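Local coordinates for glutathione peroxidase-like protein (Trypanosoma brucei, PDB 2VUP) that probably reduces hydroperoxides as a thiol-dependent peroxidase of the glutathione peroxidase family, using tryparedoxin as its electron donor, at residues A57-Y62 / Q95-E100; G61-G66 / W150-F155; L85-N90 / P116-I121. One frame throughout, in Å; residues are numbered along the deposited sequence.

Interaction 1: residues A57-Y62 / Q95-E100; sequences ASKCGY and QEPGNE. Unlike the reference sequence in segment 95-100: Asn99 (reference Thr).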
# COMPACT_ATOMS: atom_id res chain seq x y z
N ALA A 57 -8.63 -5.05 -0.47
CA ALA A 57 -9.87 -5.74 -0.13
C ALA A 57 -9.92 -7.06 -0.91
O ALA A 57 -9.35 -7.16 -2.00
CB ALA A 57 -11.10 -4.86 -0.46
N SER A 58 -10.59 -8.06 -0.35
CA SER A 58 -10.60 -9.41 -0.93
C SER A 58 -11.79 -9.66 -1.87
O SER A 58 -11.77 -10.56 -2.70
CB SER A 58 -10.59 -10.47 0.18
OG SER A 58 -9.43 -10.35 0.98
N LYS A 59 -12.82 -8.84 -1.72
CA LYS A 59 -14.08 -9.01 -2.42
C LYS A 59 -14.39 -7.80 -3.29
O LYS A 59 -15.55 -7.40 -3.40
CB LYS A 59 -15.20 -9.21 -1.40
CG LYS A 59 -15.22 -10.56 -0.70
CD LYS A 59 -16.10 -10.43 0.53
CE LYS A 59 -17.15 -11.53 0.64
NZ LYS A 59 -18.19 -11.13 1.65
N CYS A 60 -13.36 -7.21 -3.88
CA CYS A 60 -13.51 -6.00 -4.69
C CYS A 60 -13.41 -6.37 -6.17
O CYS A 60 -12.86 -7.42 -6.53
CB CYS A 60 -12.42 -4.98 -4.32
SG CYS A 60 -12.42 -3.43 -5.26
N GLY A 61 -13.95 -5.51 -7.03
CA GLY A 61 -13.79 -5.67 -8.48
C GLY A 61 -12.35 -5.40 -8.93
O GLY A 61 -11.94 -5.80 -10.02
N TYR A 62 -11.60 -4.71 -8.07
CA TYR A 62 -10.17 -4.49 -8.31
C TYR A 62 -9.25 -5.53 -7.66
O TYR A 62 -8.04 -5.48 -7.86
CB TYR A 62 -9.77 -3.09 -7.87
CG TYR A 62 -10.29 -1.97 -8.75
CD1 TYR A 62 -9.81 -1.81 -10.06
CD2 TYR A 62 -11.23 -1.05 -8.27
CE1 TYR A 62 -10.27 -0.78 -10.87
CE2 TYR A 62 -11.70 -0.01 -9.08
CZ TYR A 62 -11.21 0.12 -10.37
OH TYR A 62 -11.65 1.14 -11.18
N GLN A 95 -15.96 -4.57 1.66
CA GLN A 95 -15.40 -5.61 0.82
C GLN A 95 -14.15 -6.30 1.40
O GLN A 95 -13.50 -7.09 0.72
CB GLN A 95 -15.20 -5.07 -0.61
CG GLN A 95 -16.56 -4.87 -1.32
CD GLN A 95 -16.54 -3.99 -2.55
OE1 GLN A 95 -15.49 -3.48 -2.97
NE2 GLN A 95 -17.71 -3.80 -3.16
N GLU A 96 -13.86 -6.03 2.67
CA GLU A 96 -12.84 -6.78 3.43
C GLU A 96 -13.43 -7.25 4.78
O GLU A 96 -13.00 -6.79 5.84
CB GLU A 96 -11.57 -5.92 3.62
CG GLU A 96 -10.32 -6.67 4.12
CD GLU A 96 -9.70 -7.59 3.08
OE1 GLU A 96 -10.33 -8.62 2.74
OE2 GLU A 96 -8.57 -7.30 2.62
N PRO A 97 -14.42 -8.16 4.73
CA PRO A 97 -15.10 -8.57 5.97
C PRO A 97 -14.32 -9.57 6.83
O PRO A 97 -14.51 -9.61 8.06
CB PRO A 97 -16.39 -9.23 5.46
CG PRO A 97 -16.01 -9.79 4.14
CD PRO A 97 -14.99 -8.84 3.55
N GLY A 98 -13.45 -10.37 6.21
CA GLY A 98 -12.72 -11.41 6.92
C GLY A 98 -11.65 -10.89 7.86
O GLY A 98 -11.25 -9.71 7.77
N ASN A 99 -11.21 -11.75 8.78
CA ASN A 99 -10.11 -11.41 9.69
C ASN A 99 -8.77 -11.54 8.99
O ASN A 99 -8.69 -12.05 7.87
CB ASN A 99 -10.17 -12.26 10.98
CG ASN A 99 -9.95 -13.76 10.74
OD1 ASN A 99 -9.37 -14.17 9.73
ND2 ASN A 99 -10.43 -14.58 11.67
N GLU A 100 -7.71 -11.08 9.65
CA GLU A 100 -6.37 -11.06 9.05
C GLU A 100 -5.86 -12.43 8.61
O GLU A 100 -5.24 -12.53 7.55
CB GLU A 100 -5.36 -10.38 9.97
CG GLU A 100 -5.51 -8.85 10.03
CD GLU A 100 -6.51 -8.39 11.08
OE1 GLU A 100 -7.19 -9.24 11.68
OE2 GLU A 100 -6.60 -7.17 11.30
O HOH W 1 -7.30 -8.64 0.57
O HOH W 2 -15.73 -3.42 -6.12

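Interaction 2: residues G61-G66 / W150-F155; sequences GYTKGG and WNFTSF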
# COMPACT_ATOMS: atom_id res chain seq x y z
N GLY A 61 -13.95 -5.51 -7.03
CA GLY A 61 -13.79 -5.67 -8.48
C GLY A 61 -12.35 -5.40 -8.93
O GLY A 61 -11.94 -5.80 -10.02
N TYR A 62 -11.60 -4.71 -8.07
CA TYR A 62 -10.17 -4.49 -8.31
C TYR A 62 -9.25 -5.53 -7.66
O TYR A 62 -8.04 -5.48 -7.86
CB TYR A 62 -9.77 -3.09 -7.87
CG TYR A 62 -10.29 -1.97 -8.75
CD1 TYR A 62 -9.81 -1.81 -10.06
CD2 TYR A 62 -11.23 -1.05 -8.27
CE1 TYR A 62 -10.27 -0.78 -10.87
CE2 TYR A 62 -11.70 -0.01 -9.08
CZ TYR A 62 -11.21 0.12 -10.37
OH TYR A 62 -11.65 1.14 -11.18
N THR A 63 -9.80 -6.46 -6.89
CA THR A 63 -8.99 -7.47 -6.18
C THR A 63 -8.01 -8.23 -7.11
O THR A 63 -6.80 -8.24 -6.85
CB THR A 63 -9.85 -8.47 -5.37
OG1 THR A 63 -10.64 -7.75 -4.41
CG2 THR A 63 -8.97 -9.47 -4.62
N LYS A 64 -8.54 -8.85 -8.17
CA LYS A 64 -7.73 -9.61 -9.12
C LYS A 64 -6.64 -8.77 -9.74
O LYS A 64 -5.46 -9.08 -9.60
CB LYS A 64 -8.60 -10.18 -10.25
CG LYS A 64 -9.08 -11.61 -10.03
CD LYS A 64 -9.31 -12.31 -11.39
CE LYS A 64 -7.98 -12.52 -12.13
NZ LYS A 64 -8.11 -13.35 -13.38
N GLY A 65 -7.04 -7.71 -10.43
CA GLY A 65 -6.09 -6.81 -11.09
C GLY A 65 -5.16 -6.14 -10.09
O GLY A 65 -3.99 -5.91 -10.39
N GLY A 66 -5.70 -5.84 -8.91
CA GLY A 66 -4.93 -5.19 -7.85
C GLY A 66 -3.79 -6.06 -7.35
O GLY A 66 -2.64 -5.64 -7.37
N TRP A 150 -11.47 4.47 -2.96
CA TRP A 150 -11.83 3.07 -3.08
C TRP A 150 -10.67 2.17 -2.67
O TRP A 150 -9.56 2.64 -2.44
CB TRP A 150 -12.28 2.76 -4.52
CG TRP A 150 -13.24 1.61 -4.61
CD1 TRP A 150 -13.01 0.40 -5.18
CD2 TRP A 150 -14.59 1.57 -4.11
NE1 TRP A 150 -14.12 -0.39 -5.08
CE2 TRP A 150 -15.10 0.30 -4.43
CE3 TRP A 150 -15.41 2.49 -3.44
CZ2 TRP A 150 -16.41 -0.09 -4.09
CZ3 TRP A 150 -16.70 2.10 -3.10
CH2 TRP A 150 -17.18 0.82 -3.42
N ASN A 151 -10.96 0.87 -2.59
CA ASN A 151 -9.95 -0.18 -2.46
C ASN A 151 -8.94 -0.08 -3.60
O ASN A 151 -9.30 0.32 -4.71
CB ASN A 151 -10.62 -1.57 -2.51
CG ASN A 151 -11.86 -1.68 -1.64
OD1 ASN A 151 -11.79 -1.58 -0.41
ND2 ASN A 151 -13.00 -1.92 -2.27
N PHE A 152 -7.69 -0.44 -3.31
CA PHE A 152 -6.57 -0.51 -4.28
C PHE A 152 -5.99 0.81 -4.77
O PHE A 152 -5.34 0.87 -5.83
CB PHE A 152 -6.82 -1.54 -5.39
CG PHE A 152 -6.96 -2.92 -4.86
CD1 PHE A 152 -5.82 -3.69 -4.60
CD2 PHE A 152 -8.21 -3.44 -4.54
CE1 PHE A 152 -5.94 -4.96 -4.05
CE2 PHE A 152 -8.33 -4.71 -3.99
CZ PHE A 152 -7.19 -5.48 -3.75
N THR A 153 -6.22 1.86 -3.99
CA THR A 153 -5.45 3.07 -4.11
C THR A 153 -4.04 2.71 -3.63
O THR A 153 -3.88 1.89 -2.72
CB THR A 153 -6.07 4.19 -3.26
OG1 THR A 153 -7.47 4.33 -3.59
CG2 THR A 153 -5.36 5.53 -3.47
N SER A 154 -3.02 3.27 -4.29
CA SER A 154 -1.63 3.06 -3.86
C SER A 154 -0.83 4.36 -3.80
O SER A 154 -1.09 5.30 -4.55
CB SER A 154 -0.94 2.03 -4.74
OG SER A 154 -1.00 2.38 -6.12
N PHE A 155 0.14 4.39 -2.89
CA PHE A 155 1.08 5.50 -2.79
C PHE A 155 2.48 4.97 -3.07
O PHE A 155 2.87 3.92 -2.56
CB PHE A 155 1.06 6.13 -1.39
CG PHE A 155 -0.24 6.79 -1.05
CD1 PHE A 155 -0.42 8.15 -1.29
CD2 PHE A 155 -1.29 6.06 -0.49
CE1 PHE A 155 -1.62 8.77 -0.97
CE2 PHE A 155 -2.49 6.68 -0.17
CZ PHE A 155 -2.66 8.04 -0.41

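Interaction 3: residues L85-N90 / P116-I121; sequences LAFPCN and PIMAKI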
# COMPACT_ATOMS: atom_id res chain seq x y z
N LEU A 85 3.53 -3.00 0.54
CA LEU A 85 2.80 -3.24 1.78
C LEU A 85 1.32 -3.16 1.50
O LEU A 85 0.88 -2.23 0.83
CB LEU A 85 3.19 -2.23 2.85
CG LEU A 85 4.68 -2.02 3.11
CD1 LEU A 85 4.88 -0.92 4.12
CD2 LEU A 85 5.36 -3.32 3.55
N ALA A 86 0.56 -4.12 2.01
CA ALA A 86 -0.89 -4.16 1.83
C ALA A 86 -1.64 -3.98 3.14
O ALA A 86 -1.53 -4.80 4.05
CB ALA A 86 -1.32 -5.46 1.15
N PHE A 87 -2.41 -2.90 3.22
CA PHE A 87 -3.24 -2.59 4.36
C PHE A 87 -4.69 -2.94 4.01
O PHE A 87 -5.32 -2.25 3.18
CB PHE A 87 -3.13 -1.11 4.73
CG PHE A 87 -1.81 -0.73 5.35
CD1 PHE A 87 -1.66 -0.70 6.73
CD2 PHE A 87 -0.72 -0.38 4.55
CE1 PHE A 87 -0.44 -0.32 7.32
CE2 PHE A 87 0.52 -0.02 5.13
CZ PHE A 87 0.65 0.01 6.51
N PRO A 88 -5.22 -4.02 4.62
CA PRO A 88 -6.63 -4.38 4.43
C PRO A 88 -7.55 -3.32 5.03
O PRO A 88 -7.26 -2.78 6.10
CB PRO A 88 -6.77 -5.71 5.19
CG PRO A 88 -5.34 -6.22 5.39
CD PRO A 88 -4.54 -4.95 5.54
N CYS A 89 -8.64 -3.00 4.32
CA CYS A 89 -9.57 -1.96 4.76
C CYS A 89 -10.99 -2.30 4.33
O CYS A 89 -11.22 -2.67 3.17
CB CYS A 89 -9.15 -0.59 4.22
SG CYS A 89 -10.20 0.78 4.71
N ASN A 90 -11.93 -2.17 5.26
CA ASN A 90 -13.32 -2.58 5.06
C ASN A 90 -14.29 -1.38 4.90
O ASN A 90 -15.49 -1.52 5.11
CB ASN A 90 -13.78 -3.50 6.21
CG ASN A 90 -15.00 -4.34 5.85
OD1 ASN A 90 -15.21 -4.71 4.69
ND2 ASN A 90 -15.82 -4.66 6.86
N PRO A 116 4.53 -8.25 2.50
CA PRO A 116 3.90 -8.09 3.81
C PRO A 116 2.44 -7.62 3.76
O PRO A 116 2.14 -6.60 3.13
CB PRO A 116 4.76 -7.02 4.48
CG PRO A 116 6.07 -7.10 3.79
CD PRO A 116 5.71 -7.37 2.37
N ILE A 117 1.57 -8.38 4.43
CA ILE A 117 0.17 -8.00 4.64
C ILE A 117 0.02 -7.48 6.07
O ILE A 117 0.42 -8.15 7.03
CB ILE A 117 -0.80 -9.20 4.43
CG1 ILE A 117 -0.56 -9.92 3.09
CG2 ILE A 117 -2.26 -8.74 4.54
CD1 ILE A 117 -0.70 -9.04 1.86
N MET A 118 -0.59 -6.31 6.21
CA MET A 118 -0.72 -5.64 7.50
C MET A 118 -2.07 -5.94 8.18
O MET A 118 -2.95 -6.58 7.61
CB MET A 118 -0.52 -4.13 7.34
CG MET A 118 0.76 -3.73 6.61
SD MET A 118 2.27 -4.25 7.47
CE MET A 118 3.44 -4.36 6.14
N ALA A 119 -2.21 -5.49 9.43
CA ALA A 119 -3.47 -5.57 10.15
C ALA A 119 -4.49 -4.63 9.50
O ALA A 119 -4.12 -3.56 8.98
CB ALA A 119 -3.27 -5.18 11.59
N LYS A 120 -5.77 -5.02 9.56
CA LYS A 120 -6.87 -4.21 9.04
C LYS A 120 -6.91 -2.84 9.72
O LYS A 120 -6.70 -2.73 10.93
CB LYS A 120 -8.22 -4.91 9.21
CG LYS A 120 -8.33 -6.31 8.58
CD LYS A 120 -9.70 -6.98 8.86
CE LYS A 120 -10.87 -6.19 8.28
NZ LYS A 120 -12.18 -6.90 8.40
N ILE A 121 -7.20 -1.81 8.94
CA ILE A 121 -7.21 -0.44 9.43
C ILE A 121 -8.32 0.35 8.75
O ILE A 121 -8.91 -0.11 7.78
CB ILE A 121 -5.85 0.29 9.14
CG1 ILE A 121 -5.52 0.27 7.64
CG2 ILE A 121 -4.70 -0.30 9.98
CD1 ILE A 121 -4.57 1.40 7.21
O HOH W 3 -11.18 -1.66 8.03

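Interaction 1: residues A57-Y62 / Q95-E100
Ser58 and Glu96 meet hydroxyl to carboxylate: Ser58 OG donates to Glu96 OE1 over 2.6 Å, using the syn lone pair of that oxygen. Glu96 reaches it by a folded route, for CG lies anti to the backbone N (chi1 -167°) and the chain then bends at chi2, which turns the carboxylate back over Ala57 and Ser58. A water donates both to Ser58 OG and to Glu96 OE2, so each carboxylate oxygen has a link to the serine. Beside this pair the backbone oxygen Gln95 O takes the N-H of Lys59 at 3.1 Å, in the carbonyl plane, with a weaker share from Ser58 N. The Gln95 side chain runs extended alongside Lys59 O, and its OE1 ends 3.6 Å from Cys60 CA, next to the predicted active-site cysteine. A second water joins Gln95 OE1 to Gly61 N. Cys60 SG, in turn, caps the coming helix by accepting from Tyr62 N at 3.2 Å. Farther along, Lys59 lays its CD against CG and CD of the Pro97 ring. The two loops thus join where strand 51-56 gives way to helix 63-77 and where the chain enters helix 100-111, whose Phe106 and Ile103 touch Ser58 and Glu96.

Interaction 2: residues G61-G66 / W150-F155
Phe152 drives its ring against the first turn of the helix that begins at Thr63, and each part of the side chain has its own neighbour. CB lies 4.2 Å from Tyr62 CB. From CG the ring divides: CD2 rests on Tyr62 CB at 3.7 Å, while CD1 approaches Gly66 CA, also at 3.7 Å. Farther out CE2 and CZ reach Thr63, with CE2 3.6 Å from Thr63 CA. Tyr62 O stands over the ring centre, 3.8 Å above the plane of the Phe152 ring. This same oxygen accepts the helical N-H of Gly66. Phe152 CG lies anti to its own carbonyl carbon (chi1 -62°), which directs the ring at the helix start. Beside Phe152, Tyr62 extends its ring toward Trp150, and the two side chains cross at about a right angle; Trp150 CD1 meets the tyrosine edge at CD2, 3.8 Å away and near the tyrosine plane. Trp150 and Thr153 bound a type II beta turn, steadied by Thr153 OG1 donating to Trp150 O. Thr63 OG1 bonds to Ala57 O and Cys60 N, so Phe152 backs the helix start that directly follows predicted active-site Cys60, consistent with the thioredoxin fold of glutathione peroxidases, where this cysteine precedes the helix after a central strand.

Interaction 3: residues L85-N90 / P116-I121
Ala86 O accepts the N-H of Met118 over 2.8 Å, a nearly straight bond (170° at the hydrogen). The same residue's N donates to Pro116 O at 3.1 Å, so Ala86 lies opposite Ile117 in a single parallel bridge. Farther on, Ile121 N donates to Pro88 O at 3.0 Å, where Lys120 CA adds a CA-H...O contact, and a water carries the link onward from Asn90 N to Ile121 O. Between these bonds the proline ring of Pro88, which has no N-H to offer, lies with CD 3.1 Å from Met118 O.

The side chains divide between two faces. On one, Met118 CG sits over the centre of the Phe87 ring, 3.7 Å from its centroid in a CH-pi contact. A bend at chi2 (-62°) carries the sulfur past the ring obliquely, a Met-aromatic contact, and the extended last torsion then puts CE tightly against Leu85 CD2. Ile121 CD1 packs on Phe87 CD1 at 3.6 Å. On the other face Ala86 CB meets Ile117 CD1, and Pro88 CG meets Ile117 CG2.

The segment 116-121 thus lies along the outer side of strand 83-88, whose other edge pairs with strand 51-56. Helix 100-111 touches Pro88 and Ile117 through Ile103 and Val107, while Leu131 and Tyr132 of helix 130-138 reach Phe87 and Ile121.

How the interactions relate
From the N terminus, strand 51-56 runs into residues 57-62, where interaction 1 closes a loop that takes in helix 63-77 and strand 83-88 before returning at 95-100. Interaction 2 begins on the overlapping residues 61-66, sharing Gly61 and Tyr62, and closes a much longer loop at 150-155, leading into strand 154-157. Interaction 3 nests inside that loop but crosses interaction 1, since its segments alternate with those of the first. Polar links join interaction 1 to each of the others: Ala57 O with Thr63 OG1 reaches interaction 2, while Glu96 bonds to Asn90 and Lys120 of interaction 3. Together they tie the sheet to the loop of predicted active-site Cys60, the start of helix 63-77 and the approach to helix 100-111.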